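Local structure of designed Anbu Protein (Synthetic construct, 5LOY) at residues A[13-18]-A[191-196]; A[18-23]-A[30-35]; A[40-45]-A[116-121]; A[56-61]-A[91-96]; A[125-130]-A[144-149]. The protein is a consensus-designed relative of the proteasome beta subunits that assembles helically and is probably an N-terminal nucleophile hydrolase. All coordinates share one frame; numbering follows the deposited sequence.

Contact 1: A[13-18]-A[191-196]; sequences VFASDS and LDLLVY
F14 and S16 pair antiparallel with L194 and D192, in a ladder whose strand axes, those of 13-16 and 191-196, run 4.8 Å apart and 174° from parallel. Each of these two residue pairs closes a ring of two backbone hydrogen bonds. F14 N donates to L194 O at 2.9 Å, and D192 N to S16 O at 2.8 Å. A15 faces L193 between them and V13 faces V195 beyond F14, as non-hydrogen-bonded pairs, where CA-H groups lean on the carbonyls of the partner strand.

Side chains leave the ladder on two faces. On one, the F14 ring and the L194 side chain lie side by side and point the same way, CD2 of the ring 4.1 Å from CD2 of the leucine. Further along that face the S16 hydroxyl donates to a water, which in turn donates to D192 OD2 (2.7 Å) and to D17 O. D192 OD1 has R31 as its salt-bridge partner. On the other face, L193 has CG anti to its backbone N (chi1 175°), and its CD1 comes to 4.3 Å from V13 CG1 and also meets A15 CB.

Strands 11-21 and 191-197 are neighbours in one sheet of the proteasome-type sandwich, which stacks through F14 and L194 on strands 33-38 and 42-50 of the other, while A15 and L191 meet helix 166-183, and W239 of the second subunit covers L193 and V195.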
# COMPACT_ATOMS: atom_id res chain seq x y z
N VAL A 13 6.07 10.01 -18.19
CA VAL A 13 4.98 9.05 -18.32
C VAL A 13 3.87 9.38 -17.30
O VAL A 13 4.16 9.59 -16.12
CB VAL A 13 5.48 7.64 -18.02
CG1 VAL A 13 4.33 6.65 -18.06
CG2 VAL A 13 6.56 7.24 -19.01
N PHE A 14 2.64 9.41 -17.75
CA PHE A 14 1.49 9.70 -16.88
C PHE A 14 0.45 8.63 -17.03
O PHE A 14 0.15 8.19 -18.15
CB PHE A 14 0.82 11.01 -17.27
CG PHE A 14 1.74 12.20 -17.25
CD1 PHE A 14 1.90 12.93 -16.10
CD2 PHE A 14 2.38 12.63 -18.41
CE1 PHE A 14 2.72 14.04 -16.09
CE2 PHE A 14 3.18 13.75 -18.41
CZ PHE A 14 3.36 14.45 -17.24
N ALA A 15 -0.16 8.23 -15.91
CA ALA A 15 -1.25 7.27 -15.96
C ALA A 15 -2.29 7.56 -14.91
O ALA A 15 -1.96 7.99 -13.80
CB ALA A 15 -0.71 5.87 -15.78
N SER A 16 -3.55 7.31 -15.22
CA SER A 16 -4.62 7.53 -14.26
C SER A 16 -5.77 6.60 -14.52
O SER A 16 -6.01 6.25 -15.66
CB SER A 16 -5.13 8.98 -14.35
OG SER A 16 -5.62 9.25 -15.65
N ASP A 17 -6.50 6.23 -13.47
CA ASP A 17 -7.70 5.40 -13.61
C ASP A 17 -8.94 6.30 -13.72
O ASP A 17 -8.80 7.52 -13.89
CB ASP A 17 -7.84 4.47 -12.42
CG ASP A 17 -8.50 5.14 -11.22
OD1 ASP A 17 -8.15 6.32 -10.97
OD2 ASP A 17 -9.38 4.50 -10.57
N SER A 18 -10.14 5.73 -13.63
CA SER A 18 -11.37 6.52 -13.79
C SER A 18 -12.46 6.28 -12.76
O SER A 18 -13.52 6.87 -12.84
CB SER A 18 -11.94 6.33 -15.20
OG SER A 18 -12.15 4.95 -15.48
N LEU A 191 -8.23 2.99 -17.78
CA LEU A 191 -7.09 3.87 -17.54
C LEU A 191 -6.79 4.72 -18.72
O LEU A 191 -7.08 4.35 -19.83
CB LEU A 191 -5.77 3.12 -17.33
CG LEU A 191 -5.77 1.83 -16.53
CD1 LEU A 191 -4.34 1.37 -16.37
CD2 LEU A 191 -6.44 2.06 -15.18
N ASP A 192 -6.16 5.86 -18.44
CA ASP A 192 -5.55 6.70 -19.45
C ASP A 192 -4.03 6.61 -19.26
O ASP A 192 -3.53 6.56 -18.13
CB ASP A 192 -6.06 8.14 -19.34
CG ASP A 192 -7.53 8.27 -19.78
OD1 ASP A 192 -7.79 8.28 -21.00
OD2 ASP A 192 -8.44 8.32 -18.89
N LEU A 193 -3.32 6.52 -20.38
CA LEU A 193 -1.88 6.43 -20.40
C LEU A 193 -1.30 7.41 -21.42
O LEU A 193 -1.74 7.43 -22.58
CB LEU A 193 -1.46 5.02 -20.78
CG LEU A 193 0.05 4.82 -20.95
CD1 LEU A 193 0.77 4.92 -19.61
CD2 LEU A 193 0.36 3.47 -21.61
N LEU A 194 -0.31 8.20 -21.00
CA LEU A 194 0.36 9.15 -21.90
C LEU A 194 1.86 9.08 -21.72
O LEU A 194 2.35 9.13 -20.60
CB LEU A 194 -0.16 10.55 -21.63
CG LEU A 194 0.22 11.63 -22.64
CD1 LEU A 194 -0.79 12.78 -22.54
CD2 LEU A 194 1.63 12.15 -22.45
N VAL A 195 2.56 8.93 -22.83
CA VAL A 195 4.02 8.82 -22.84
C VAL A 195 4.59 9.94 -23.69
O VAL A 195 4.26 10.05 -24.86
CB VAL A 195 4.49 7.47 -23.43
CG1 VAL A 195 6.01 7.43 -23.56
CG2 VAL A 195 4.02 6.32 -22.56
N TYR A 196 5.45 10.77 -23.09
CA TYR A 196 5.95 12.01 -23.71
C TYR A 196 7.45 11.92 -23.91
O TYR A 196 8.17 11.71 -22.94
CB TYR A 196 5.59 13.25 -22.84
CG TYR A 196 6.25 14.52 -23.35
CD1 TYR A 196 5.72 15.19 -24.45
CD2 TYR A 196 7.41 15.00 -22.80
CE1 TYR A 196 6.33 16.31 -24.95
CE2 TYR A 196 8.04 16.13 -23.31
CZ TYR A 196 7.50 16.78 -24.39
OH TYR A 196 8.11 17.90 -24.93
O HOH W 1 -8.49 9.00 -16.23

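Contact 2: A[18-23]-A[30-35]; sequences SRTNAG and FRKMHV
K32 and T20 reach toward each other tip to tip, and NZ of the lysine donates to OG1 of the threonine at 2.7 Å. The lysine chain runs extended until its last torsion bends (chi4 -64°), which turns the ammonium toward the hydroxyl. T20 OG1 donates to S18 O from above the carbonyl plane, while F30 N donates to the same oxygen at 3.0 Å within that plane. The F30 ring lies obliquely against T20 CB and, through CE1, against A22 CB at 4.0 Å. This is the end of strand 11-21 and the way into strand 33-38, beside the N-terminal threonine of a proteasome-type fold: R19 O bonds to T1 OG1, and K32 NZ has a weak hydrogen bond to it. Replacing T20 with a valine would probably leave the ammonium of K32 without this acceptor and S18 O with one donor fewer. Farther out, S18 OG is held by P190 O, and K32 also packs against D17 and T48.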
# COMPACT_ATOMS: atom_id res chain seq x y z
N SER A 18 -10.14 5.73 -13.63
CA SER A 18 -11.37 6.52 -13.79
C SER A 18 -12.46 6.28 -12.76
O SER A 18 -13.52 6.87 -12.84
CB SER A 18 -11.94 6.33 -15.20
OG SER A 18 -12.15 4.95 -15.48
N ARG A 19 -12.22 5.42 -11.79
CA ARG A 19 -13.25 5.09 -10.84
C ARG A 19 -13.32 6.19 -9.79
O ARG A 19 -12.33 6.57 -9.19
CB ARG A 19 -12.97 3.73 -10.23
CG ARG A 19 -14.10 3.21 -9.37
CD ARG A 19 -13.88 1.74 -9.02
NE ARG A 19 -14.14 0.82 -10.12
CZ ARG A 19 -14.02 -0.51 -10.02
NH1 ARG A 19 -13.61 -1.07 -8.90
NH2 ARG A 19 -14.29 -1.29 -11.05
N THR A 20 -14.51 6.75 -9.60
CA THR A 20 -14.65 8.00 -8.92
C THR A 20 -15.86 8.00 -7.99
O THR A 20 -16.93 7.61 -8.38
CB THR A 20 -14.85 9.16 -9.94
OG1 THR A 20 -13.80 9.13 -10.93
CG2 THR A 20 -14.81 10.51 -9.26
N ASN A 21 -15.66 8.50 -6.78
CA ASN A 21 -16.78 8.85 -5.90
C ASN A 21 -17.62 10.05 -6.41
O ASN A 21 -17.18 11.20 -6.40
CB ASN A 21 -16.29 9.12 -4.49
CG ASN A 21 -17.06 8.33 -3.49
OD1 ASN A 21 -16.68 7.19 -3.18
ND2 ASN A 21 -18.22 8.86 -3.06
N ALA A 22 -18.83 9.77 -6.89
CA ALA A 22 -19.68 10.80 -7.45
C ALA A 22 -20.93 10.94 -6.60
O ALA A 22 -22.05 11.02 -7.12
CB ALA A 22 -20.05 10.43 -8.88
N GLY A 23 -20.75 10.94 -5.29
CA GLY A 23 -21.88 10.96 -4.39
C GLY A 23 -22.29 9.61 -3.84
O GLY A 23 -21.71 8.56 -4.17
N PHE A 30 -15.19 8.78 -14.46
CA PHE A 30 -14.80 10.13 -14.85
C PHE A 30 -13.31 10.12 -15.17
O PHE A 30 -12.52 9.65 -14.39
CB PHE A 30 -15.05 11.14 -13.73
CG PHE A 30 -16.49 11.50 -13.56
CD1 PHE A 30 -17.32 10.75 -12.74
CD2 PHE A 30 -17.02 12.62 -14.17
CE1 PHE A 30 -18.65 11.08 -12.57
CE2 PHE A 30 -18.35 12.97 -14.00
CZ PHE A 30 -19.17 12.19 -13.20
N ARG A 31 -12.96 10.63 -16.35
CA ARG A 31 -11.56 10.76 -16.78
C ARG A 31 -10.79 11.73 -15.85
O ARG A 31 -11.31 12.76 -15.48
CB ARG A 31 -11.58 11.28 -18.23
CG ARG A 31 -10.25 11.29 -18.97
CD ARG A 31 -10.33 12.03 -20.31
NE ARG A 31 -9.57 11.33 -21.36
CZ ARG A 31 -10.10 10.46 -22.23
NH1 ARG A 31 -11.39 10.17 -22.22
NH2 ARG A 31 -9.32 9.88 -23.12
N LYS A 32 -9.54 11.40 -15.50
CA LYS A 32 -8.76 12.22 -14.59
C LYS A 32 -7.50 12.84 -15.19
O LYS A 32 -6.71 13.45 -14.47
CB LYS A 32 -8.37 11.38 -13.39
CG LYS A 32 -9.59 10.85 -12.63
CD LYS A 32 -9.15 9.85 -11.59
CE LYS A 32 -10.29 9.00 -11.04
NZ LYS A 32 -11.29 9.84 -10.33
N MET A 33 -7.33 12.71 -16.50
CA MET A 33 -6.18 13.23 -17.23
C MET A 33 -6.67 14.31 -18.17
O MET A 33 -7.63 14.10 -18.92
CB MET A 33 -5.51 12.11 -18.03
CG MET A 33 -4.29 12.54 -18.84
SD MET A 33 -3.48 11.20 -19.74
CE MET A 33 -2.79 10.27 -18.39
N HIS A 34 -6.00 15.47 -18.10
CA HIS A 34 -6.32 16.64 -18.92
C HIS A 34 -5.03 17.17 -19.57
O HIS A 34 -4.02 17.37 -18.90
CB HIS A 34 -6.96 17.75 -18.08
CG HIS A 34 -8.11 17.29 -17.25
ND1 HIS A 34 -9.43 17.45 -17.64
CD2 HIS A 34 -8.15 16.64 -16.06
CE1 HIS A 34 -10.22 16.93 -16.71
NE2 HIS A 34 -9.47 16.43 -15.75
N VAL A 35 -5.10 17.42 -20.87
CA VAL A 35 -3.94 17.78 -21.65
C VAL A 35 -4.11 19.16 -22.29
O VAL A 35 -5.13 19.47 -22.90
CB VAL A 35 -3.70 16.73 -22.74
CG1 VAL A 35 -2.50 17.12 -23.60
CG2 VAL A 35 -3.48 15.37 -22.11

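Contact 3: A[40-45]-A[116-121]; sequences GERVIV and GQIAGE
Two neighbouring strands of the five-stranded antiparallel sheet, 42-50 and 110-118, meet here near their ends, where a classic beta bulge at E41 and R42, both facing V38, adjoins a type II turn from I118 to E121. The short strands cross at 151° with their axes 4.8 Å apart. V43 and Q117 form the hydrogen-bonded pair: Q117 N donates to V43 O at 2.9 Å, and V43 N returns the bond to Q117 O. Beyond the strand, A119 N reaches E41 O and fastens the turn to the bulge. G116 sits opposite I44, its CA only 3.1 Å from V43 O; a side chain there would run into that carbonyl.

On the face carrying R42 and I118 the two side chains lie alongside each other. The guanidinium spreads flat over the isoleucine, with I118 CG1 3.9 Å above the centre of its plane. A bend at chi3 (57°) folds the arginine back across its neighbour. E41 OE1 lies at its edge, in plane, while OE2 forms a salt bridge with R42 NE at 3.2 Å, and A76 O accepts from NH1. M79 of helix 79-94 covers I44 and I118. On the opposite face Q117 OE1 bonds to the hydroxyl of Y196, and its amide closes the turn, NE2 donating to E121 O at 2.9 Å with an N-H...O angle of 170°.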
# COMPACT_ATOMS: atom_id res chain seq x y z
N GLY A 40 4.57 21.80 -30.96
CA GLY A 40 5.81 22.50 -31.27
C GLY A 40 6.22 23.63 -30.33
O GLY A 40 7.27 24.23 -30.54
N GLU A 41 5.41 23.97 -29.31
CA GLU A 41 5.81 24.96 -28.30
C GLU A 41 5.67 24.42 -26.85
O GLU A 41 6.56 24.68 -26.04
CB GLU A 41 5.17 26.36 -28.51
CG GLU A 41 4.16 26.83 -27.42
CD GLU A 41 4.68 27.71 -26.22
OE1 GLU A 41 5.78 27.51 -25.60
OE2 GLU A 41 3.92 28.64 -25.83
N ARG A 42 4.62 23.66 -26.52
CA ARG A 42 4.50 23.06 -25.18
C ARG A 42 3.47 21.94 -25.06
O ARG A 42 2.51 21.88 -25.80
CB ARG A 42 4.10 24.11 -24.14
CG ARG A 42 2.69 24.67 -24.34
CD ARG A 42 2.30 25.70 -23.30
NE ARG A 42 3.24 26.80 -23.29
CZ ARG A 42 3.43 27.66 -22.29
NH1 ARG A 42 2.73 27.59 -21.17
NH2 ARG A 42 4.35 28.60 -22.41
N VAL A 43 3.69 21.08 -24.09
CA VAL A 43 2.73 20.08 -23.67
C VAL A 43 2.64 20.10 -22.15
O VAL A 43 3.66 19.98 -21.48
CB VAL A 43 3.16 18.67 -24.08
CG1 VAL A 43 2.17 17.63 -23.59
CG2 VAL A 43 3.30 18.57 -25.58
N ILE A 44 1.43 20.24 -21.62
CA ILE A 44 1.19 20.22 -20.17
C ILE A 44 0.10 19.22 -19.83
O ILE A 44 -0.96 19.24 -20.45
CB ILE A 44 0.78 21.60 -19.69
CG1 ILE A 44 1.97 22.54 -19.82
CG2 ILE A 44 0.33 21.55 -18.24
CD1 ILE A 44 1.61 23.98 -19.58
N VAL A 45 0.35 18.36 -18.86
CA VAL A 45 -0.60 17.32 -18.48
C VAL A 45 -0.95 17.46 -17.02
O VAL A 45 -0.06 17.58 -16.18
CB VAL A 45 -0.00 15.92 -18.65
CG1 VAL A 45 -1.05 14.87 -18.34
CG2 VAL A 45 0.53 15.74 -20.06
N GLY A 116 5.08 18.37 -17.69
CA GLY A 116 5.17 18.65 -19.11
C GLY A 116 6.48 19.32 -19.48
O GLY A 116 7.44 19.26 -18.73
N GLN A 117 6.49 19.97 -20.65
CA GLN A 117 7.68 20.65 -21.13
C GLN A 117 7.28 21.90 -21.90
O GLN A 117 6.37 21.87 -22.70
CB GLN A 117 8.53 19.73 -21.99
CG GLN A 117 9.78 20.42 -22.52
CD GLN A 117 10.79 19.46 -23.12
OE1 GLN A 117 10.44 18.41 -23.65
NE2 GLN A 117 12.04 19.85 -23.07
N ILE A 118 8.00 22.98 -21.65
CA ILE A 118 7.80 24.25 -22.36
C ILE A 118 9.09 24.51 -23.13
O ILE A 118 10.15 24.29 -22.59
CB ILE A 118 7.49 25.35 -21.35
CG1 ILE A 118 6.06 25.15 -20.82
CG2 ILE A 118 7.64 26.72 -21.96
CD1 ILE A 118 5.73 25.94 -19.57
N ALA A 119 9.01 24.91 -24.39
CA ALA A 119 10.21 25.05 -25.24
C ALA A 119 11.37 25.77 -24.52
O ALA A 119 11.15 26.81 -23.89
CB ALA A 119 9.87 25.78 -26.52
N GLY A 120 12.59 25.20 -24.62
CA GLY A 120 13.81 25.79 -24.02
C GLY A 120 13.96 25.63 -22.51
O GLY A 120 14.64 26.39 -21.84
N GLU A 121 13.30 24.63 -21.97
CA GLU A 121 13.25 24.36 -20.54
C GLU A 121 13.17 22.81 -20.56
O GLU A 121 12.62 22.23 -21.49
CB GLU A 121 12.00 25.08 -19.95
CG GLU A 121 11.80 25.11 -18.43
CD GLU A 121 10.32 25.00 -17.96
OE1 GLU A 121 9.60 24.02 -18.35
OE2 GLU A 121 9.88 25.85 -17.17

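Contact 4: A[56-61]-A[91-96]; sequences QAVISL and REVQAR
V93 has CG1 anti to its backbone N (chi1 170°), which spreads its two methyls toward helix 52-62: CG1 lies 3.9 Å from A57 CB, and CG2 reaches V58 CG2 at 4.0 Å. L61 also carries its CG anti to the backbone N (chi1 -155°), and its CD2 slides past V93 CG2 in the opposite sense. The same CD2 crosses the extended chain of E92 at about a right angle, touching CD of the carboxylate group at 4.0 Å. R96 bends at chi3 so that V93 CG2 of its own segment lies 4.0 Å above one face of the guanidinium, offset toward the rim, and NH2 comes to 4.0 Å from A57 CB. In the plane of that group, a water accepts from NH2 at 2.9 Å and donates to A57 O. Deeper in, V58 packs on A89 and L90. Between the two segments the direct contacts are methyl packing and the flanks of charged side chains, none of them a hydrogen bond, and the polar link is carried by the water.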
# COMPACT_ATOMS: atom_id res chain seq x y z
N GLN A 56 -13.43 19.52 -10.61
CA GLN A 56 -14.10 20.09 -11.77
C GLN A 56 -14.14 21.61 -11.69
O GLN A 56 -14.08 22.27 -12.71
CB GLN A 56 -15.53 19.57 -11.92
CG GLN A 56 -15.63 18.15 -12.43
CD GLN A 56 -17.06 17.71 -12.77
OE1 GLN A 56 -18.05 18.28 -12.30
NE2 GLN A 56 -17.17 16.69 -13.62
N ALA A 57 -14.27 22.16 -10.48
CA ALA A 57 -14.29 23.60 -10.31
C ALA A 57 -12.90 24.23 -10.53
O ALA A 57 -12.79 25.33 -11.06
CB ALA A 57 -14.84 23.97 -8.96
N VAL A 58 -11.85 23.51 -10.15
CA VAL A 58 -10.49 23.95 -10.43
C VAL A 58 -10.24 23.99 -11.93
O VAL A 58 -9.82 25.02 -12.46
CB VAL A 58 -9.47 23.05 -9.76
CG1 VAL A 58 -8.07 23.35 -10.26
CG2 VAL A 58 -9.54 23.25 -8.26
N ILE A 59 -10.51 22.88 -12.60
CA ILE A 59 -10.37 22.82 -14.05
C ILE A 59 -11.15 23.95 -14.73
O ILE A 59 -10.65 24.57 -15.65
CB ILE A 59 -10.85 21.50 -14.62
CG1 ILE A 59 -10.01 20.33 -14.10
CG2 ILE A 59 -10.78 21.50 -16.13
CD1 ILE A 59 -8.53 20.52 -14.31
N SER A 60 -12.36 24.22 -14.27
CA SER A 60 -13.19 25.26 -14.89
C SER A 60 -12.55 26.63 -14.74
O SER A 60 -12.63 27.46 -15.63
CB SER A 60 -14.57 25.30 -14.26
OG SER A 60 -15.39 26.30 -14.85
N LEU A 61 -11.91 26.85 -13.60
CA LEU A 61 -11.24 28.12 -13.32
C LEU A 61 -10.00 28.31 -14.22
O LEU A 61 -9.74 29.40 -14.67
CB LEU A 61 -10.84 28.14 -11.85
CG LEU A 61 -10.64 29.44 -11.12
CD1 LEU A 61 -11.76 30.41 -11.41
CD2 LEU A 61 -10.59 29.16 -9.63
N ARG A 91 -6.97 27.05 -4.10
CA ARG A 91 -7.31 27.87 -2.93
C ARG A 91 -8.53 28.74 -3.14
O ARG A 91 -9.30 28.94 -2.21
CB ARG A 91 -6.18 28.79 -2.56
CG ARG A 91 -5.07 28.09 -1.83
CD ARG A 91 -3.82 28.94 -1.97
NE ARG A 91 -2.68 28.30 -1.33
CZ ARG A 91 -1.42 28.65 -1.56
NH1 ARG A 91 -1.15 29.62 -2.44
NH2 ARG A 91 -0.44 28.02 -0.93
N GLU A 92 -8.67 29.29 -4.34
CA GLU A 92 -9.83 30.10 -4.69
C GLU A 92 -11.10 29.24 -4.57
O GLU A 92 -12.08 29.68 -4.00
CB GLU A 92 -9.67 30.72 -6.09
CG GLU A 92 -10.77 31.71 -6.51
CD GLU A 92 -10.39 32.61 -7.71
OE1 GLU A 92 -9.18 32.87 -7.93
OE2 GLU A 92 -11.32 33.08 -8.44
N VAL A 93 -11.07 28.01 -5.09
CA VAL A 93 -12.24 27.14 -4.99
C VAL A 93 -12.58 26.75 -3.54
O VAL A 93 -13.74 26.78 -3.15
CB VAL A 93 -12.06 25.88 -5.86
CG1 VAL A 93 -13.14 24.86 -5.58
CG2 VAL A 93 -12.04 26.28 -7.33
N GLN A 94 -11.57 26.44 -2.74
CA GLN A 94 -11.79 26.07 -1.34
C GLN A 94 -12.38 27.21 -0.48
O GLN A 94 -13.09 26.95 0.47
CB GLN A 94 -10.50 25.54 -0.70
CG GLN A 94 -9.94 24.26 -1.31
CD GLN A 94 -10.56 23.00 -0.73
OE1 GLN A 94 -11.60 22.54 -1.18
NE2 GLN A 94 -9.92 22.45 0.27
N ALA A 95 -12.07 28.46 -0.80
CA ALA A 95 -12.68 29.57 -0.08
C ALA A 95 -14.17 29.80 -0.44
O ALA A 95 -14.81 30.66 0.14
CB ALA A 95 -11.88 30.85 -0.30
N ARG A 96 -14.72 29.03 -1.40
CA ARG A 96 -16.16 29.05 -1.74
C ARG A 96 -16.84 27.78 -1.24
O ARG A 96 -17.78 27.84 -0.44
CB ARG A 96 -16.35 29.17 -3.27
CG ARG A 96 -15.51 30.27 -3.94
CD ARG A 96 -15.61 30.40 -5.47
NE ARG A 96 -15.86 29.17 -6.25
CZ ARG A 96 -15.43 28.93 -7.50
NH1 ARG A 96 -14.67 29.80 -8.17
NH2 ARG A 96 -15.74 27.78 -8.10
O HOH W 2 -14.72 27.27 -10.77

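Contact 5: A[125-130]-A[144-149]; sequences LFLIYP and FQIGET
F144 lays its ring against L127, whose CB sits over the centre of the ring, 3.8 Å from the centroid and 12° off the ring normal, a CH-pi contact. The ring slips in beside the backbone of strand 124-128: CE2 approaches L127 N at 3.6 Å, and L125 O lies at the ring edge, near its plane. With CG anti to the carbonyl carbon (chi1 -68°), the phenylalanine turns its ring toward this backbone. L125 comes past the ring from the other direction, CG to CD2 at 4.0 Å. L127 has its CG anti to the backbone N, which carries CD1 on to I146, where it meets CG2.

Replacing F144 with an alanine would probably open a gap over L127 CB and take from L125 one of its packing partners.

The strand axes lie 8.0 Å apart at 32°, and what joins them is packing, with no hydrogen bond between the two segments. I135 and A137 close in on F144 from the next strand and the loop after it, and I113 and S111 of strand 110-118 meet I146. On the other side of its strand, F126 faces helix 79-94. Strand 143-147 belongs to the sheet of strand 2-8, and strand 124-128 to the other, so the contact lies between the two facing sheets, in the apolar interior of the sandwich between helices that characterises proteasome-type N-terminal nucleophile folds.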
# COMPACT_ATOMS: atom_id res chain seq x y z
N LEU A 125 8.07 18.00 -13.47
CA LEU A 125 6.97 17.28 -12.85
C LEU A 125 6.73 17.79 -11.43
O LEU A 125 7.68 17.87 -10.63
CB LEU A 125 7.32 15.81 -12.79
CG LEU A 125 6.24 14.89 -12.21
CD1 LEU A 125 5.02 14.91 -13.12
CD2 LEU A 125 6.75 13.47 -12.02
N PHE A 126 5.46 18.11 -11.11
CA PHE A 126 5.08 18.70 -9.82
C PHE A 126 3.94 17.96 -9.14
O PHE A 126 3.10 17.36 -9.82
CB PHE A 126 4.63 20.14 -10.00
CG PHE A 126 5.72 21.06 -10.43
CD1 PHE A 126 6.09 21.13 -11.75
CD2 PHE A 126 6.39 21.84 -9.51
CE1 PHE A 126 7.10 21.98 -12.15
CE2 PHE A 126 7.43 22.69 -9.91
CZ PHE A 126 7.78 22.75 -11.22
N LEU A 127 3.90 18.04 -7.81
CA LEU A 127 2.78 17.54 -7.00
C LEU A 127 2.16 18.72 -6.29
O LEU A 127 2.87 19.47 -5.60
CB LEU A 127 3.27 16.53 -5.99
CG LEU A 127 2.29 16.01 -4.93
CD1 LEU A 127 1.12 15.29 -5.56
CD2 LEU A 127 2.99 15.04 -3.99
N ILE A 128 0.85 18.93 -6.47
CA ILE A 128 0.16 20.02 -5.79
C ILE A 128 -0.67 19.44 -4.66
O ILE A 128 -1.53 18.58 -4.87
CB ILE A 128 -0.74 20.84 -6.73
CG1 ILE A 128 0.09 21.57 -7.77
CG2 ILE A 128 -1.48 21.90 -5.96
CD1 ILE A 128 0.36 20.75 -9.00
N TYR A 129 -0.38 19.91 -3.46
CA TYR A 129 -1.03 19.40 -2.28
C TYR A 129 -2.41 20.02 -2.06
O TYR A 129 -2.71 21.07 -2.62
CB TYR A 129 -0.16 19.70 -1.05
CG TYR A 129 1.17 18.97 -0.98
CD1 TYR A 129 1.24 17.58 -1.00
CD2 TYR A 129 2.33 19.69 -0.79
CE1 TYR A 129 2.46 16.92 -0.89
CE2 TYR A 129 3.55 19.06 -0.67
CZ TYR A 129 3.61 17.68 -0.72
OH TYR A 129 4.85 17.10 -0.59
N PRO A 130 -3.22 19.41 -1.20
CA PRO A 130 -4.52 19.95 -0.83
C PRO A 130 -4.51 21.39 -0.41
O PRO A 130 -5.45 22.11 -0.72
CB PRO A 130 -4.93 19.08 0.35
CG PRO A 130 -4.35 17.75 0.03
CD PRO A 130 -3.04 18.05 -0.64
N PHE A 144 5.68 10.75 -8.63
CA PHE A 144 4.65 11.13 -7.67
C PHE A 144 3.40 10.30 -7.89
O PHE A 144 3.13 9.82 -8.99
CB PHE A 144 4.26 12.59 -7.82
CG PHE A 144 5.34 13.57 -7.42
CD1 PHE A 144 6.00 13.47 -6.20
CD2 PHE A 144 5.62 14.66 -8.23
CE1 PHE A 144 6.97 14.39 -5.84
CE2 PHE A 144 6.56 15.59 -7.87
CZ PHE A 144 7.25 15.45 -6.67
N GLN A 145 2.60 10.18 -6.84
CA GLN A 145 1.35 9.42 -6.89
C GLN A 145 0.31 10.17 -6.10
O GLN A 145 0.63 10.75 -5.06
CB GLN A 145 1.49 8.07 -6.17
CG GLN A 145 2.67 7.18 -6.56
CD GLN A 145 2.77 6.00 -5.60
OE1 GLN A 145 3.28 6.14 -4.49
NE2 GLN A 145 2.25 4.85 -6.02
N ILE A 146 -0.94 10.10 -6.54
CA ILE A 146 -2.06 10.65 -5.77
C ILE A 146 -3.22 9.66 -5.81
O ILE A 146 -3.26 8.80 -6.70
CB ILE A 146 -2.52 12.02 -6.30
CG1 ILE A 146 -2.95 11.94 -7.76
CG2 ILE A 146 -1.42 13.06 -6.16
CD1 ILE A 146 -3.33 13.29 -8.35
N GLY A 147 -4.14 9.77 -4.85
CA GLY A 147 -5.27 8.83 -4.72
C GLY A 147 -4.97 7.75 -3.71
O GLY A 147 -4.38 8.03 -2.69
N GLU A 148 -5.32 6.50 -4.02
CA GLU A 148 -4.85 5.32 -3.26
C GLU A 148 -3.52 4.86 -3.83
O GLU A 148 -3.49 4.21 -4.87
CB GLU A 148 -5.83 4.16 -3.37
CG GLU A 148 -7.03 4.26 -2.44
CD GLU A 148 -6.68 4.29 -0.95
OE1 GLU A 148 -5.69 3.64 -0.52
OE2 GLU A 148 -7.41 4.98 -0.20
N THR A 149 -2.44 5.16 -3.13
CA THR A 149 -1.09 5.07 -3.70
C THR A 149 -0.17 3.95 -3.13
O THR A 149 0.81 3.58 -3.75
CB THR A 149 -0.38 6.41 -3.44
OG1 THR A 149 -0.22 6.59 -2.03
CG2 THR A 149 -1.20 7.57 -3.97

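How the contacts relate
Contacts 1, 3 and 5 are buried, contact 2 is partly so, and contact 4 lies at the surface. Contacts 1 and 3 are backbone ladders, one in each sheet, and they meet where F14 packs on V45 and Y196 bonds to Q117. Contact 5 spans the two sheets mainly with apolar packing and touches contact 1 through L125 on F14. Contact 2 shares S18 and strand 11-21 with contact 1, is also tied to it by the R31 to D192 salt bridge, and adds a lysine-hydroxyl link to a single backbone bond beside the N-terminal threonine. Contact 4, helix on helix, has methyl packing and a bridging water, and reaches contact 2 through Q56 on F30.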